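Local coordinates for protein vacuolar aminopeptidase 1 (Saccharomyces cerevisiae, PDB 5JGF) that removes amino acids, preferably neutral or hydrophobic ones, from the N-termini of peptides as a zinc-dependent vacuolar enzyme and is the major cargo of the cytoplasm-to-vacuole targeting pathway, at residues G413-G416 with P417-S421; T333-N337 with S338-S342; A226-E229 with V230-I234; E298-G301 with S302-Q306. One frame throughout, in Å; residues are numbered along the deposited sequence.

Contact 1 of 4, residues G413-G416 with P417-S421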
ATOM      1  N   GLY D 413      26.452   3.807 -23.822  1.00 19.89           N
ATOM      2  CA  GLY D 413      27.901   3.706 -23.888  1.00 19.50           C
ATOM      3  C   GLY D 413      28.393   3.401 -25.288  1.00 18.99           C
ATOM      4  O   GLY D 413      27.593   3.177 -26.198  1.00 17.05           O
ATOM      5  N   THR D 414      29.711   3.405 -25.466  1.00 17.67           N
ATOM      6  CA  THR D 414      30.315   3.120 -26.764  1.00 15.84           C
ATOM      7  C   THR D 414      31.631   2.384 -26.528  1.00 16.01           C
ATOM      8  O   THR D 414      32.009   2.128 -25.387  1.00 16.03           O
ATOM      9  CB  THR D 414      30.653   4.407 -27.541  1.00 15.94           C
ATOM     10  OG1 THR D 414      31.759   5.058 -26.907  1.00 16.21           O
ATOM     11  CG2 THR D 414      29.461   5.357 -27.573  1.00 15.72           C
ATOM     12  N   ILE D 415      32.326   2.057 -27.612  1.00 14.91           N
ATOM     13  CA  ILE D 415      33.607   1.368 -27.518  1.00 14.05           C
ATOM     14  C   ILE D 415      34.723   2.384 -27.273  1.00 13.39           C
ATOM     15  O   ILE D 415      35.879   2.009 -27.085  1.00 12.54           O
ATOM     16  CB  ILE D 415      33.936   0.614 -28.827  1.00 13.94           C
ATOM     17  CG1 ILE D 415      34.040   1.611 -29.985  1.00 15.01           C
ATOM     18  CG2 ILE D 415      32.863  -0.430 -29.121  1.00 14.73           C
ATOM     19  CD1 ILE D 415      34.390   0.976 -31.325  1.00 16.68           C
ATOM     20  N   GLY D 416      34.365   3.666 -27.284  1.00 11.88           N
ATOM     21  CA  GLY D 416      35.344   4.728 -27.102  1.00 13.69           C
ATOM     22  C   GLY D 416      36.300   4.568 -25.935  1.00 14.13           C
ATOM     23  O   GLY D 416      37.521   4.537 -26.126  1.00 14.52           O
ATOM     24  N   PRO D 417      35.778   4.497 -24.703  1.00 13.19           N
ATOM     25  CA  PRO D 417      36.624   4.340 -23.519  1.00 12.52           C
ATOM     26  C   PRO D 417      37.529   3.108 -23.602  1.00 13.89           C
ATOM     27  O   PRO D 417      38.679   3.147 -23.162  1.00 13.76           O
ATOM     28  CB  PRO D 417      35.606   4.254 -22.387  1.00 12.62           C
ATOM     29  CG  PRO D 417      34.531   5.190 -22.860  1.00 13.88           C
ATOM     30  CD  PRO D 417      34.387   4.813 -24.322  1.00 13.26           C
ATOM     31  N   SER D 418      37.008   2.021 -24.168  1.00 12.54           N
ATOM     32  CA  SER D 418      37.786   0.793 -24.307  1.00 13.98           C
ATOM     33  C   SER D 418      38.984   1.018 -25.234  1.00 14.35           C
ATOM     34  O   SER D 418      40.115   0.675 -24.888  1.00 12.85           O
ATOM     35  CB  SER D 418      36.919  -0.343 -24.866  1.00 12.84           C
ATOM     36  OG  SER D 418      35.928  -0.747 -23.935  1.00 16.29           O
ATOM     37  N   LEU D 419      38.737   1.595 -26.406  1.00 13.68           N
ATOM     38  CA  LEU D 419      39.825   1.840 -27.353  1.00 14.46           C
ATOM     39  C   LEU D 419      40.868   2.804 -26.784  1.00 15.06           C
ATOM     40  O   LEU D 419      42.069   2.582 -26.933  1.00 15.59           O
ATOM     41  CB  LEU D 419      39.276   2.381 -28.678  1.00 13.67           C
ATOM     42  CG  LEU D 419      38.364   1.438 -29.471  1.00 14.98           C
ATOM     43  CD1 LEU D 419      37.979   2.095 -30.787  1.00 14.88           C
ATOM     44  CD2 LEU D 419      39.077   0.111 -29.724  1.00 14.24           C
ATOM     45  N   ALA D 420      40.411   3.862 -26.121  1.00 14.99           N
ATOM     46  CA  ALA D 420      41.325   4.841 -25.535  1.00 15.02           C
ATOM     47  C   ALA D 420      42.207   4.216 -24.454  1.00 16.01           C
ATOM     48  O   ALA D 420      43.417   4.458 -24.401  1.00 15.34           O
ATOM     49  CB  ALA D 420      40.533   6.011 -24.951  1.00 15.26           C
ATOM     50  N   SER D 421      41.599   3.408 -23.592  1.00 14.11           N
ATOM     51  CA  SER D 421      42.324   2.762 -22.506  1.00 14.62           C
ATOM     52  C   SER D 421      43.291   1.700 -23.011  1.00 15.31           C
ATOM     53  O   SER D 421      44.412   1.582 -22.517  1.00 14.13           O
ATOM     54  CB  SER D 421      41.337   2.113 -21.530  1.00 15.98           C
ATOM     55  OG  SER D 421      40.451   3.084 -21.000  1.00 22.64           O
TER
HETATM   56  O   HOH W   1      34.158   1.280 -24.026  1.00 16.36           O

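Contact 2 of 4, residues T333-N337 with S338-S342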
ATOM      1  N   THR D 333      54.997   5.221 -28.616  1.00 20.03           N
ATOM      2  CA  THR D 333      55.161   6.490 -29.310  1.00 19.07           C
ATOM      3  C   THR D 333      54.095   6.602 -30.394  1.00 17.79           C
ATOM      4  O   THR D 333      53.547   7.677 -30.628  1.00 16.69           O
ATOM      5  CB  THR D 333      56.560   6.597 -29.952  1.00 21.20           C
ATOM      6  OG1 THR D 333      57.540   6.722 -28.916  1.00 23.56           O
ATOM      7  CG2 THR D 333      56.638   7.805 -30.873  1.00 20.64           C
ATOM      8  N   VAL D 334      53.801   5.480 -31.045  1.00 15.81           N
ATOM      9  CA  VAL D 334      52.793   5.447 -32.099  1.00 16.61           C
ATOM     10  C   VAL D 334      51.435   5.917 -31.574  1.00 15.88           C
ATOM     11  O   VAL D 334      50.838   6.850 -32.105  1.00 15.10           O
ATOM     12  CB  VAL D 334      52.630   4.021 -32.669  1.00 15.39           C
ATOM     13  CG1 VAL D 334      51.438   3.969 -33.629  1.00 15.30           C
ATOM     14  CG2 VAL D 334      53.913   3.596 -33.384  1.00 16.73           C
ATOM     15  N   TRP D 335      50.954   5.270 -30.519  1.00 15.55           N
ATOM     16  CA  TRP D 335      49.659   5.624 -29.958  1.00 15.88           C
ATOM     17  C   TRP D 335      49.625   7.003 -29.315  1.00 16.39           C
ATOM     18  O   TRP D 335      48.605   7.691 -29.376  1.00 14.31           O
ATOM     19  CB  TRP D 335      49.212   4.541 -28.972  1.00 16.47           C
ATOM     20  CG  TRP D 335      48.866   3.261 -29.683  1.00 18.34           C
ATOM     21  CD1 TRP D 335      49.463   2.043 -29.526  1.00 17.37           C
ATOM     22  CD2 TRP D 335      47.868   3.093 -30.699  1.00 18.17           C
ATOM     23  NE1 TRP D 335      48.901   1.127 -30.384  1.00 17.50           N
ATOM     24  CE2 TRP D 335      47.921   1.745 -31.117  1.00 19.64           C
ATOM     25  CE3 TRP D 335      46.936   3.951 -31.299  1.00 18.72           C
ATOM     26  CZ2 TRP D 335      47.076   1.233 -32.109  1.00 19.18           C
ATOM     27  CZ3 TRP D 335      46.095   3.443 -32.285  1.00 20.41           C
ATOM     28  CH2 TRP D 335      46.174   2.095 -32.680  1.00 19.73           C
ATOM     29  N   ALA D 336      50.736   7.425 -28.718  1.00 15.44           N
ATOM     30  CA  ALA D 336      50.781   8.741 -28.095  1.00 16.50           C
ATOM     31  C   ALA D 336      50.547   9.816 -29.155  1.00 17.07           C
ATOM     32  O   ALA D 336      50.049  10.901 -28.853  1.00 17.13           O
ATOM     33  CB  ALA D 336      52.125   8.959 -27.405  1.00 16.97           C
ATOM     34  N   ASN D 337      50.892   9.503 -30.400  1.00 14.61           N
ATOM     35  CA  ASN D 337      50.729  10.445 -31.504  1.00 16.10           C
ATOM     36  C   ASN D 337      49.519  10.153 -32.388  1.00 15.98           C
ATOM     37  O   ASN D 337      49.389  10.730 -33.464  1.00 15.17           O
ATOM     38  CB  ASN D 337      51.989  10.445 -32.380  1.00 17.01           C
ATOM     39  CG  ASN D 337      53.156  11.152 -31.724  1.00 18.23           C
ATOM     40  OD1 ASN D 337      53.171  12.380 -31.614  1.00 17.01           O
ATOM     41  ND2 ASN D 337      54.142  10.380 -31.276  1.00 17.50           N
ATOM     42  N   SER D 338      48.630   9.275 -31.928  1.00 16.57           N
ATOM     43  CA  SER D 338      47.455   8.898 -32.708  1.00 14.81           C
ATOM     44  C   SER D 338      46.157   9.579 -32.283  1.00 15.21           C
ATOM     45  O   SER D 338      46.054  10.136 -31.193  1.00 14.71           O
ATOM     46  CB  SER D 338      47.245   7.381 -32.632  1.00 15.22           C
ATOM     47  OG  SER D 338      48.393   6.662 -33.058  1.00 14.26           O
ATOM     48  N   ILE D 339      45.167   9.527 -33.168  1.00 14.92           N
ATOM     49  CA  ILE D 339      43.843  10.076 -32.899  1.00 13.57           C
ATOM     50  C   ILE D 339      42.833   9.017 -33.315  1.00 15.12           C
ATOM     51  O   ILE D 339      42.838   8.552 -34.456  1.00 14.71           O
ATOM     52  CB  ILE D 339      43.557  11.373 -33.701  1.00 14.75           C
ATOM     53  CG1 ILE D 339      44.343  12.551 -33.112  1.00 14.66           C
ATOM     54  CG2 ILE D 339      42.054  11.681 -33.672  1.00 16.52           C
ATOM     55  CD1 ILE D 339      43.962  12.910 -31.680  1.00 13.09           C
ATOM     56  N   ILE D 340      41.979   8.617 -32.380  1.00 13.53           N
ATOM     57  CA  ILE D 340      40.965   7.622 -32.679  1.00 12.92           C
ATOM     58  C   ILE D 340      39.594   8.277 -32.641  1.00 14.55           C
ATOM     59  O   ILE D 340      39.249   8.948 -31.670  1.00 14.16           O
ATOM     60  CB  ILE D 340      40.959   6.469 -31.644  1.00 12.42           C
ATOM     61  CG1 ILE D 340      42.307   5.742 -31.643  1.00 14.48           C
ATOM     62  CG2 ILE D 340      39.833   5.489 -31.969  1.00 13.27           C
ATOM     63  CD1 ILE D 340      42.400   4.620 -30.602  1.00 11.83           C
ATOM     64  N   LEU D 341      38.828   8.112 -33.711  1.00 13.27           N
ATOM     65  CA  LEU D 341      37.476   8.640 -33.725  1.00 14.81           C
ATOM     66  C   LEU D 341      36.602   7.426 -33.469  1.00 13.93           C
ATOM     67  O   LEU D 341      36.563   6.505 -34.282  1.00 15.36           O
ATOM     68  CB  LEU D 341      37.095   9.251 -35.083  1.00 14.44           C
ATOM     69  CG  LEU D 341      37.822  10.495 -35.606  1.00 14.14           C
ATOM     70  CD1 LEU D 341      37.055  11.055 -36.802  1.00 14.62           C
ATOM     71  CD2 LEU D 341      37.922  11.549 -34.510  1.00 13.81           C
ATOM     72  N   SER D 342      35.944   7.403 -32.317  1.00 13.39           N
ATOM     73  CA  SER D 342      35.035   6.313 -31.989  1.00 13.47           C
ATOM     74  C   SER D 342      33.714   6.794 -32.576  1.00 15.09           C
ATOM     75  O   SER D 342      33.039   7.635 -31.985  1.00 13.87           O
ATOM     76  CB  SER D 342      34.913   6.156 -30.473  1.00 13.88           C
ATOM     77  OG  SER D 342      33.908   5.213 -30.150  1.00 14.11           O
TER
HETATM   78  O   HOH W   2      47.048  10.511 -28.821  1.00 21.68           O

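Contact 3 of 4, residues A226-E229 with V230-I234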
ATOM      1  N   ALA D 226      21.509 -21.647 -50.050  1.00 22.08           N
ATOM      2  CA  ALA D 226      22.961 -21.751 -50.138  1.00 22.86           C
ATOM      3  C   ALA D 226      23.418 -22.631 -51.298  1.00 25.28           C
ATOM      4  O   ALA D 226      24.566 -22.540 -51.737  1.00 25.53           O
ATOM      5  CB  ALA D 226      23.520 -22.294 -48.827  1.00 21.16           C
ATOM      6  N   GLY D 227      22.523 -23.480 -51.790  1.00 25.43           N
ATOM      7  CA  GLY D 227      22.873 -24.360 -52.888  1.00 27.06           C
ATOM      8  C   GLY D 227      23.617 -25.603 -52.433  1.00 27.71           C
ATOM      9  O   GLY D 227      24.527 -26.077 -53.114  1.00 28.03           O
ATOM     10  N   VAL D 228      23.237 -26.134 -51.276  1.00 26.59           N
ATOM     11  CA  VAL D 228      23.871 -27.336 -50.748  1.00 26.68           C
ATOM     12  C   VAL D 228      22.795 -28.324 -50.321  1.00 27.49           C
ATOM     13  O   VAL D 228      21.605 -28.003 -50.343  1.00 27.26           O
ATOM     14  CB  VAL D 228      24.767 -27.020 -49.529  1.00 25.72           C
ATOM     15  CG1 VAL D 228      25.843 -26.020 -49.920  1.00 24.78           C
ATOM     16  CG2 VAL D 228      23.920 -26.479 -48.384  1.00 25.39           C
ATOM     17  N   GLU D 229      23.211 -29.526 -49.939  1.00 26.97           N
ATOM     18  CA  GLU D 229      22.269 -30.546 -49.499  1.00 28.55           C
ATOM     19  C   GLU D 229      22.074 -30.440 -47.989  1.00 26.19           C
ATOM     20  O   GLU D 229      22.980 -30.019 -47.272  1.00 24.45           O
ATOM     21  CB  GLU D 229      22.793 -31.944 -49.844  1.00 31.54           C
ATOM     22  CG  GLU D 229      23.029 -32.181 -51.328  1.00 38.37           C
ATOM     23  CD  GLU D 229      21.784 -31.946 -52.158  1.00 42.41           C
ATOM     24  OE1 GLU D 229      20.728 -32.521 -51.823  1.00 44.74           O
ATOM     25  OE2 GLU D 229      21.864 -31.190 -53.150  1.00 46.10           O
ATOM     26  N   VAL D 230      20.892 -30.819 -47.512  1.00 25.28           N
ATOM     27  CA  VAL D 230      20.601 -30.769 -46.083  1.00 25.01           C
ATOM     28  C   VAL D 230      21.623 -31.592 -45.294  1.00 26.44           C
ATOM     29  O   VAL D 230      22.088 -31.167 -44.237  1.00 25.74           O
ATOM     30  CB  VAL D 230      19.172 -31.294 -45.780  1.00 24.02           C
ATOM     31  CG1 VAL D 230      18.969 -31.438 -44.274  1.00 24.36           C
ATOM     32  CG2 VAL D 230      18.133 -30.331 -46.349  1.00 23.61           C
ATOM     33  N   SER D 231      21.978 -32.763 -45.816  1.00 25.65           N
ATOM     34  CA  SER D 231      22.944 -33.635 -45.150  1.00 26.16           C
ATOM     35  C   SER D 231      24.290 -32.948 -44.938  1.00 25.21           C
ATOM     36  O   SER D 231      25.053 -33.318 -44.044  1.00 24.98           O
ATOM     37  CB  SER D 231      23.160 -34.909 -45.971  1.00 26.91           C
ATOM     38  OG  SER D 231      23.715 -34.604 -47.242  1.00 25.18           O
ATOM     39  N   GLU D 232      24.573 -31.941 -45.755  1.00 24.32           N
ATOM     40  CA  GLU D 232      25.838 -31.225 -45.667  1.00 26.21           C
ATOM     41  C   GLU D 232      25.866 -30.110 -44.622  1.00 25.70           C
ATOM     42  O   GLU D 232      26.935 -29.604 -44.284  1.00 26.75           O
ATOM     43  CB  GLU D 232      26.202 -30.672 -47.047  1.00 27.55           C
ATOM     44  CG  GLU D 232      26.205 -31.751 -48.127  1.00 30.17           C
ATOM     45  CD  GLU D 232      26.543 -31.219 -49.506  1.00 33.20           C
ATOM     46  OE1 GLU D 232      25.878 -30.266 -49.962  1.00 31.56           O
ATOM     47  OE2 GLU D 232      27.471 -31.765 -50.140  1.00 35.61           O
ATOM     48  N   LEU D 233      24.701 -29.732 -44.106  1.00 23.73           N
ATOM     49  CA  LEU D 233      24.633 -28.677 -43.095  1.00 23.63           C
ATOM     50  C   LEU D 233      25.149 -29.177 -41.746  1.00 23.66           C
ATOM     51  O   LEU D 233      24.695 -30.208 -41.249  1.00 23.59           O
ATOM     52  CB  LEU D 233      23.191 -28.188 -42.934  1.00 23.19           C
ATOM     53  CG  LEU D 233      22.484 -27.607 -44.163  1.00 23.36           C
ATOM     54  CD1 LEU D 233      21.049 -27.261 -43.790  1.00 23.16           C
ATOM     55  CD2 LEU D 233      23.220 -26.371 -44.665  1.00 23.65           C
ATOM     56  N   ILE D 234      26.095 -28.443 -41.157  1.00 23.93           N
ATOM     57  CA  ILE D 234      26.666 -28.815 -39.859  1.00 24.15           C
ATOM     58  C   ILE D 234      26.310 -27.859 -38.720  1.00 22.14           C
ATOM     59  O   ILE D 234      26.157 -28.287 -37.578  1.00 22.38           O
ATOM     60  CB  ILE D 234      28.209 -28.939 -39.939  1.00 27.03           C
ATOM     61  CG1 ILE D 234      28.581 -30.355 -40.368  1.00 29.12           C
ATOM     62  CG2 ILE D 234      28.851 -28.631 -38.598  1.00 29.60           C
ATOM     63  CD1 ILE D 234      29.041 -30.437 -41.779  1.00 31.66           C
TER
HETATM   64  O   HOH W   3      19.175 -31.983 -49.497  1.00 39.84           O

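Contact 4 of 4, residues E298-G301 with S302-Q306. With ZN (zinc ion), chain L.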
ATOM      1  N   GLU D 298      29.275  -4.788 -30.019  1.00 10.53           N
ATOM      2  CA  GLU D 298      29.267  -3.583 -29.190  1.00 11.43           C
ATOM      3  C   GLU D 298      27.957  -3.574 -28.392  1.00 13.37           C
ATOM      4  O   GLU D 298      27.915  -3.142 -27.236  1.00 11.82           O
ATOM      5  CB  GLU D 298      29.345  -2.325 -30.063  1.00 12.22           C
ATOM      6  CG  GLU D 298      29.380  -0.990 -29.293  1.00 14.43           C
ATOM      7  CD  GLU D 298      28.025  -0.581 -28.724  1.00 17.43           C
ATOM      8  OE1 GLU D 298      26.992  -0.975 -29.299  1.00 15.97           O
ATOM      9  OE2 GLU D 298      27.993   0.155 -27.712  1.00 20.32           O
ATOM     10  N   GLU D 299      26.892  -4.076 -29.010  1.00 11.69           N
ATOM     11  CA  GLU D 299      25.583  -4.095 -28.367  1.00 13.85           C
ATOM     12  C   GLU D 299      25.487  -5.044 -27.177  1.00 14.89           C
ATOM     13  O   GLU D 299      24.503  -5.007 -26.437  1.00 13.82           O
ATOM     14  CB  GLU D 299      24.503  -4.421 -29.396  1.00 14.31           C
ATOM     15  CG  GLU D 299      24.425  -3.396 -30.538  1.00 13.02           C
ATOM     16  CD  GLU D 299      23.909  -2.027 -30.101  1.00 14.73           C
ATOM     17  OE1 GLU D 299      23.841  -1.745 -28.883  1.00 15.09           O
ATOM     18  OE2 GLU D 299      23.576  -1.219 -30.987  1.00 14.88           O
ATOM     19  N   ILE D 300      26.490  -5.902 -26.992  1.00 12.93           N
ATOM     20  CA  ILE D 300      26.471  -6.801 -25.847  1.00 14.67           C
ATOM     21  C   ILE D 300      27.665  -6.607 -24.912  1.00 14.35           C
ATOM     22  O   ILE D 300      28.008  -7.500 -24.144  1.00 14.60           O
ATOM     23  CB  ILE D 300      26.375  -8.293 -26.258  1.00 14.57           C
ATOM     24  CG1 ILE D 300      27.539  -8.675 -27.172  1.00 14.53           C
ATOM     25  CG2 ILE D 300      25.029  -8.559 -26.929  1.00 13.02           C
ATOM     26  CD1 ILE D 300      27.645 -10.169 -27.402  1.00 14.59           C
ATOM     27  N   GLY D 301      28.305  -5.440 -24.983  1.00 12.95           N
ATOM     28  CA  GLY D 301      29.408  -5.171 -24.074  1.00 14.12           C
ATOM     29  C   GLY D 301      30.823  -5.132 -24.614  1.00 13.67           C
ATOM     30  O   GLY D 301      31.737  -4.705 -23.902  1.00 13.40           O
ATOM     31  N   SER D 302      31.013  -5.592 -25.846  1.00 14.56           N
ATOM     32  CA  SER D 302      32.325  -5.583 -26.490  1.00 14.21           C
ATOM     33  C   SER D 302      33.378  -6.531 -25.913  1.00 15.36           C
ATOM     34  O   SER D 302      34.511  -6.557 -26.402  1.00 13.12           O
ATOM     35  CB  SER D 302      32.891  -4.158 -26.492  1.00 13.82           C
ATOM     36  OG  SER D 302      32.092  -3.290 -27.275  1.00 12.31           O
ATOM     37  N   LEU D 303      33.033  -7.306 -24.889  1.00 13.13           N
ATOM     38  CA  LEU D 303      34.020  -8.220 -24.316  1.00 13.69           C
ATOM     39  C   LEU D 303      33.985  -9.594 -24.982  1.00 13.65           C
ATOM     40  O   LEU D 303      33.541 -10.581 -24.391  1.00 12.65           O
ATOM     41  CB  LEU D 303      33.823  -8.374 -22.800  1.00 14.71           C
ATOM     42  CG  LEU D 303      34.942  -9.146 -22.078  1.00 14.83           C
ATOM     43  CD1 LEU D 303      36.217  -8.306 -22.047  1.00 14.39           C
ATOM     44  CD2 LEU D 303      34.512  -9.483 -20.655  1.00 14.78           C
ATOM     45  N   THR D 304      34.448  -9.632 -26.229  1.00 13.55           N
ATOM     46  CA  THR D 304      34.536 -10.859 -27.021  1.00 13.20           C
ATOM     47  C   THR D 304      35.773 -10.649 -27.889  1.00 14.94           C
ATOM     48  O   THR D 304      36.269  -9.525 -27.993  1.00 14.26           O
ATOM     49  CB  THR D 304      33.323 -11.060 -27.952  1.00 14.26           C
ATOM     50  OG1 THR D 304      33.319 -10.042 -28.959  1.00 14.83           O
ATOM     51  CG2 THR D 304      32.012 -11.004 -27.158  1.00 13.30           C
ATOM     52  N   ARG D 305      36.276 -11.702 -28.518  1.00 13.30           N
ATOM     53  CA  ARG D 305      37.468 -11.525 -29.336  1.00 14.46           C
ATOM     54  C   ARG D 305      37.192 -10.692 -30.583  1.00 15.62           C
ATOM     55  O   ARG D 305      38.104 -10.068 -31.123  1.00 15.98           O
ATOM     56  CB  ARG D 305      38.067 -12.880 -29.721  1.00 17.23           C
ATOM     57  CG  ARG D 305      37.353 -13.598 -30.837  1.00 18.88           C
ATOM     58  CD  ARG D 305      38.013 -14.941 -31.109  1.00 20.30           C
ATOM     59  NE  ARG D 305      37.459 -15.552 -32.308  1.00 21.79           N
ATOM     60  CZ  ARG D 305      38.140 -15.745 -33.429  1.00 20.19           C
ATOM     61  NH1 ARG D 305      39.413 -15.389 -33.508  1.00 19.88           N
ATOM     62  NH2 ARG D 305      37.533 -16.271 -34.483  1.00 20.99           N
ATOM     63  N   GLN D 306      35.934 -10.663 -31.025  1.00 14.24           N
ATOM     64  CA  GLN D 306      35.574  -9.898 -32.214  1.00 13.31           C
ATOM     65  C   GLN D 306      35.007  -8.517 -31.877  1.00 13.40           C
ATOM     66  O   GLN D 306      34.580  -7.777 -32.761  1.00 12.41           O
ATOM     67  CB  GLN D 306      34.578 -10.685 -33.084  1.00 13.81           C
ATOM     68  CG  GLN D 306      33.264 -11.056 -32.396  1.00 14.69           C
ATOM     69  CD  GLN D 306      33.284 -12.440 -31.754  1.00 17.84           C
ATOM     70  OE1 GLN D 306      32.339 -12.829 -31.060  1.00 19.68           O
ATOM     71  NE2 GLN D 306      34.350 -13.190 -31.990  1.00 13.59           N
TER
HETATM   72 ZN    ZN L 602      23.307   0.518 -29.937  1.00 16.19          ZN
HETATM   73  O   HOH W   4      30.190  -2.247 -25.808  1.00 21.45           O
HETATM   74  O   HOH W   5      25.353   0.954 -29.737  1.00 22.31           O
HETATM   75  O   HOH W   6      30.565  -8.107 -23.438  1.00 14.29           O

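Contact 1 of 4, residues G413-G416 with P417-S421
The capped first turn of helix 416-423 brings Ile415 and Leu419 together one turn apart. Two backbone bonds establish the helical pitch: Leu419 N gives its hydrogen to Ile415 O at 3.0 Å, with an N-H...O angle of 169°, and Ala420 N repeats the step to Gly416 O. Ahead of them Thr414 forms an ST turn, its OG1 accepting from Gly416 N at 3.0 Å and 149°. The same hydroxyl is also hydrogen-bonded to Asp429, so two bonds hold its rotation. Pro417 crosses the threonine side chain at about a right angle and lays its CD 3.7 Å from Thr414 OG1; having no N-H, it costs this first turn no backbone bond. The side chains of Ile415 and Leu419 run side by side in the same direction, and their CD1 atoms meet at 3.8 Å. Ile415 reaches there because CG1 stands between its own backbone N and carbonyl carbon (chi1 61°). A water donates to Thr414 O at 2.7 Å and lies 2.7 Å from Ser418 OG, a hydroxyl that Lys309 also engages. Further on, Pro417 O receives both N and OG of Ser421 from opposite faces of its carbonyl plane. With the side chain of Thr414 about 4 Å from that of the zinc ligand Asp344, this is a side-chain-capped helix start bordering the two-zinc site of an M18 aminopeptidase.

Contact 2 of 4, residues T333-N337 with S338-S342
Val334 O is gripped by two donors from opposite faces of its carbonyl plane: Ser338 OG at 2.6 Å and Asn337 N at 3.2 Å. Both belong to the abrupt turn by which helix 331-336 ends and the chain enters strand 339-347, an inner strand of the mixed central sheet. The serine hydroxyl comes in above the plane, 44° out of it and off any lone pair. It can do so because OG lies anti to its own carbonyl carbon (chi1 -56°), which swings it back over the last helical turn. The backbone nitrogen of Val85 is hydrogen-bonded to the same hydroxyl, so OG ties the helix end to the neighbouring chain segment as well. Ser338 N bonds to Trp335 O, three residues back, at 3.0 Å and from 70° out of the carbonyl plane, just after Asn337 has left helical phi/psi. Asn337 folds back in its own way: its ND2 gives a hydrogen to Thr333 O at 2.8 Å, and the same amide nitrogen is bonded to Lys47 O of a neighbouring subunit, bringing this helix end into the subunit interface. A water spans the turn, 3.0 Å from Ala336 O and 2.6 Å from Ser338 O. The six-membered ring of Trp335 lies beside the turn, with CE3 3.5 Å from Ser338 OG, while CZ3 touches Ile340 CD1 at 4.2 Å.

Contact 3 of 4, residues A226-E229 with V230-I234
Glu229 and Glu232 bond to each other twice across the short 3-10 segment 230-232. Glu229 N donates to Glu232 OE1 at 2.8 Å in a nearly straight bond (174°), meeting the anti side of the carboxylate oxygen, 27° out of its plane. In return Glu232 N donates to Glu229 O at 2.9 Å. The first bond resembles one half of a capping box, but the motif is incomplete: in the reciprocal bond the acceptor is the main-chain O of Glu229, not its side chain. Glu232 reaches back because its chain is extended beyond CG. OE1 also takes a salt bridge from Lys142, and OE2 accepts from Lys143 N, so both oxygens are satisfied. Lys142 would also be expected to ease the nearness of the two carboxylates, whose OE2 of Glu229 and OE1 of Glu232 lie 5.2 Å apart. Water serves Val230 N, accepting from it at 2.9 Å while donating to Glu229 OE1 at 2.8 Å. Val228 CG2 packs on Leu233 CD2 at 3.8 Å. Just before this, Gly227 with positive phi ends helix 216-226 in a Schellman motif, Val228 N bonding to Ala223 O. Together these form a helix-to-strand connection that feeds strand 233-242 of the six-stranded antiparallel sheet.

Contact 4 of 4, residues E298-G301 with S302-Q306
From Glu298 to Gly301 the backbone closes a tight turn, Gly301 N bonding to Glu298 O at 3.2 Å, and it then passes through two successive residues of positive phi, Gly301 (109°) and Ser302 (69°). Leu303 follows as the centre of an inverse gamma turn, marked by a weak bond from Thr304 N to Ser302 O at 3.1 Å. The reversal brings the Ser302 hydroxyl back against the start of the segment, where OG rests 3.4 Å from Glu298 CA. A water joins the same two residues, donating to Glu298 O at 2.8 Å and lying 2.6 Å from Ser302 OG; another links Ile300 O to Leu303 N across the turn. This loop carries the paired glutamates of the M18 two-zinc site. Glu299 holds one zinc ion through both carboxylate oxygens, unequally: OE2 binds at 2.0 Å and OE1 more distantly, with Asp262 and His438 as the other protein ligands. The remaining position is taken by a water 2.1 Å from the zinc ion, and that water donates to Glu298 OE1 at 2.6 Å. Glu298 gets there with CG anti to the backbone N (chi1 -178°) and a bend at the next bond; its link to this metal is therefore through the water, and it probably also binds substrate. The Asp93 carboxylate accepts from the backbone N of both glutamates, a second-shell hold on the pair. At the far end Thr304 OG1 bonds to Asn297, and Arg305 NH1 reaches Gly424 O of a neighbouring subunit.

Contacts 1 and 4 line the two-zinc site together: their centres are 11 Å apart, and Ile415 CG2 touches both Glu298 CG and Ser302 OG at 3.5 Å. Contact 2 lies next to contact 1. Its centre is 13 Å from that of contact 1, with Leu419 CD1 on Ile340 CG2 at 4.0 Å, and its strand runs on to the zinc ligand Asp344. Contacts 1 and 4 also meet between subunits: Pro417 and Ser421 pack on Leu303 and Thr304 of a neighbouring copy. Contact 3 stands apart, its centre 40 Å from that of contact 1 and 30 Å from that of contact 4, away from the metal site.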